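Local structure of type C neurotoxin (Clostridium botulinum, 3PME) at residues A[327-332]-A[366-371]. The protein probably binds gangliosides and membrane lipids on neurons, as the receptor binding domain of a C/D mosaic botulinum neurotoxin. Numbering follows the deposited sequence.
Sequences YALKLQ and TMLLAD
Leu329 meets Leu368, and Tyr327 meets Thr366. No hydrogen bond joins segments 327-332 and 366-371; both meetings are van der Waals contacts between buried side chains. Leu329 can be followed outward. Its CB points toward the other strand but is still 6.4 Å from Leu368 CD2. CG closes the gap to 4.9 Å from the same methyl. There the side chain forks. CD2 makes the nearest approach, 4.3 Å from Leu368 CD2. CD1 continues the extended chain, anti to CA (chi2 -177°), and comes to 4.5 Å from Leu368 CD1. The two leucines thus meet methyl to methyl through both branches, in a loose apolar contact.

The second pair lies at the start of both segments. Thr366 offers CG2, its methyl branch, to the Tyr327 ring. CG2 is 4.2 Å from Tyr327 CE2 and also 4.2 Å from Tyr327 CD2, so it touches one side bond of the ring. It approaches obliquely, and the two side chains cross at about a right angle. Thr366 CG2 is anti to the carbonyl carbon. OG1 takes the place between the backbone N and the carbonyl carbon (chi1 59°), and the methyl is the branch that reaches the tyrosine. The same ring has a cation-pi partner in Arg308.

Both segments belong to one antiparallel sheet of the C-terminal receptor binding region, a member of the trefoil clan. They are not paired with each other. Strand 383-389 runs between them and pairs with both, and the closest CA atoms, Tyr327 and Thr366, are 9.0 Å apart. Ala388 of that middle strand shares backbone hydrogen bonding with Tyr327 and touches the side chains of Thr366 and Leu368. Beyond, strand 302-308 flanks 327-332, and strand 356-360 flanks 366-371.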
loop_
_atom_site.group_PDB
_atom_site.type_symbol
_atom_site.label_atom_id
_atom_site.label_comp_id
_atom_site.label_asym_id
_atom_site.label_seq_id
_atom_site.Cartn_x
_atom_site.Cartn_y
_atom_site.Cartn_z
ATOM N N TYR A 327 -6.733 -27.762 -10.638
ATOM C CA TYR A 327 -6.658 -27.450 -12.063
ATOM C C TYR A 327 -5.500 -26.504 -12.356
ATOM O O TYR A 327 -5.311 -25.492 -11.687
ATOM C CB TYR A 327 -7.960 -26.807 -12.550
ATOM C CG TYR A 327 -9.204 -27.593 -12.250
ATOM C CD1 TYR A 327 -9.619 -28.622 -13.091
ATOM C CD2 TYR A 327 -9.975 -27.292 -11.138
ATOM C CE1 TYR A 327 -10.767 -29.347 -12.807
ATOM C CE2 TYR A 327 -11.129 -27.997 -10.857
ATOM C CZ TYR A 327 -11.515 -29.021 -11.691
ATOM O OH TYR A 327 -12.662 -29.723 -11.399
ATOM N N ALA A 328 -4.715 -26.841 -13.362
ATOM C CA ALA A 328 -3.677 -25.948 -13.838
ATOM C C ALA A 328 -4.297 -24.757 -14.568
ATOM O O ALA A 328 -5.492 -24.748 -14.894
ATOM C CB ALA A 328 -2.730 -26.698 -14.765
ATOM N N LEU A 329 -3.465 -23.751 -14.813
ATOM C CA LEU A 329 -3.866 -22.587 -15.595
ATOM C C LEU A 329 -3.133 -22.634 -16.925
ATOM O O LEU A 329 -2.000 -23.113 -17.006
ATOM C CB LEU A 329 -3.517 -21.311 -14.838
ATOM C CG LEU A 329 -4.117 -21.198 -13.442
ATOM C CD1 LEU A 329 -3.718 -19.850 -12.881
ATOM C CD2 LEU A 329 -5.636 -21.337 -13.487
ATOM N N LYS A 330 -3.775 -22.136 -17.979
ATOM C CA LYS A 330 -3.190 -22.196 -19.313
ATOM C C LYS A 330 -3.367 -20.863 -20.006
ATOM O O LYS A 330 -4.143 -20.028 -19.555
ATOM C CB LYS A 330 -3.881 -23.286 -20.148
ATOM C CG LYS A 330 -3.892 -24.653 -19.478
ATOM C CD LYS A 330 -4.814 -25.629 -20.184
ATOM C CE LYS A 330 -4.310 -25.965 -21.569
ATOM N NZ LYS A 330 -5.208 -26.950 -22.241
ATOM N N LEU A 331 -2.640 -20.679 -21.104
ATOM C CA LEU A 331 -2.811 -19.516 -21.971
ATOM C C LEU A 331 -3.710 -19.879 -23.154
ATOM O O LEU A 331 -3.570 -20.958 -23.744
ATOM C CB LEU A 331 -1.454 -19.032 -22.493
ATOM C CG LEU A 331 -0.479 -18.491 -21.438
ATOM C CD1 LEU A 331 0.806 -17.959 -22.057
ATOM C CD2 LEU A 331 -1.170 -17.413 -20.627
ATOM N N GLN A 332 -4.613 -18.968 -23.500
ATOM C CA GLN A 332 -5.508 -19.135 -24.649
ATOM C C GLN A 332 -5.364 -17.938 -25.587
ATOM O O GLN A 332 -5.424 -16.789 -25.152
ATOM C CB GLN A 332 -6.963 -19.252 -24.169
ATOM C CG GLN A 332 -8.000 -19.180 -25.288
ATOM C CD GLN A 332 -9.389 -19.522 -24.796
ATOM O OE1 GLN A 332 -9.630 -20.620 -24.278
ATOM N NE2 GLN A 332 -10.312 -18.581 -24.935
ATOM N N THR A 366 -13.794 -22.536 -7.306
ATOM C CA THR A 366 -12.384 -22.719 -7.000
ATOM C C THR A 366 -11.750 -21.436 -6.497
ATOM O O THR A 366 -12.299 -20.336 -6.649
ATOM C CB THR A 366 -11.580 -23.182 -8.222
ATOM O OG1 THR A 366 -11.700 -22.212 -9.261
ATOM C CG2 THR A 366 -12.071 -24.545 -8.735
ATOM N N MET A 367 -10.574 -21.593 -5.906
ATOM C CA MET A 367 -9.774 -20.469 -5.448
ATOM C C MET A 367 -8.372 -20.681 -5.970
ATOM O O MET A 367 -7.876 -21.806 -5.977
ATOM C CB MET A 367 -9.736 -20.401 -3.917
ATOM C CG MET A 367 -8.949 -19.195 -3.407
ATOM S SD MET A 367 -8.938 -18.981 -1.618
ATOM C CE MET A 367 -8.118 -20.466 -1.136
ATOM N N LEU A 368 -7.710 -19.618 -6.409
ATOM C CA LEU A 368 -6.337 -19.769 -6.868
ATOM C C LEU A 368 -5.361 -19.837 -5.698
ATOM O O LEU A 368 -5.455 -19.056 -4.735
ATOM C CB LEU A 368 -5.932 -18.629 -7.797
ATOM C CG LEU A 368 -6.780 -18.426 -9.046
ATOM C CD1 LEU A 368 -6.086 -17.436 -9.979
ATOM C CD2 LEU A 368 -7.000 -19.750 -9.738
ATOM N N LEU A 369 -4.431 -20.780 -5.771
ATOM C CA LEU A 369 -3.314 -20.782 -4.835
ATOM C C LEU A 369 -2.031 -21.213 -5.535
ATOM O O LEU A 369 -2.054 -21.596 -6.708
ATOM C CB LEU A 369 -3.618 -21.637 -3.598
ATOM C CG LEU A 369 -4.008 -23.097 -3.799
ATOM C CD1 LEU A 369 -2.798 -23.960 -4.112
ATOM C CD2 LEU A 369 -4.686 -23.622 -2.545
ATOM N N ALA A 370 -0.906 -21.121 -4.838
ATOM C CA ALA A 370 0.354 -21.582 -5.406
ATOM C C ALA A 370 1.016 -22.567 -4.454
ATOM O O ALA A 370 1.035 -22.360 -3.245
ATOM C CB ALA A 370 1.286 -20.409 -5.695
ATOM N N ASP A 371 1.578 -23.630 -5.012
ATOM C CA ASP A 371 2.250 -24.650 -4.209
ATOM C C ASP A 371 3.082 -25.492 -5.161
ATOM O O ASP A 371 3.002 -25.323 -6.388
ATOM C CB ASP A 371 1.211 -25.523 -3.478
ATOM C CG ASP A 371 1.797 -26.336 -2.301
ATOM O OD1 ASP A 371 3.020 -26.297 -2.036
ATOM O OD2 ASP A 371 0.996 -27.030 -1.639
#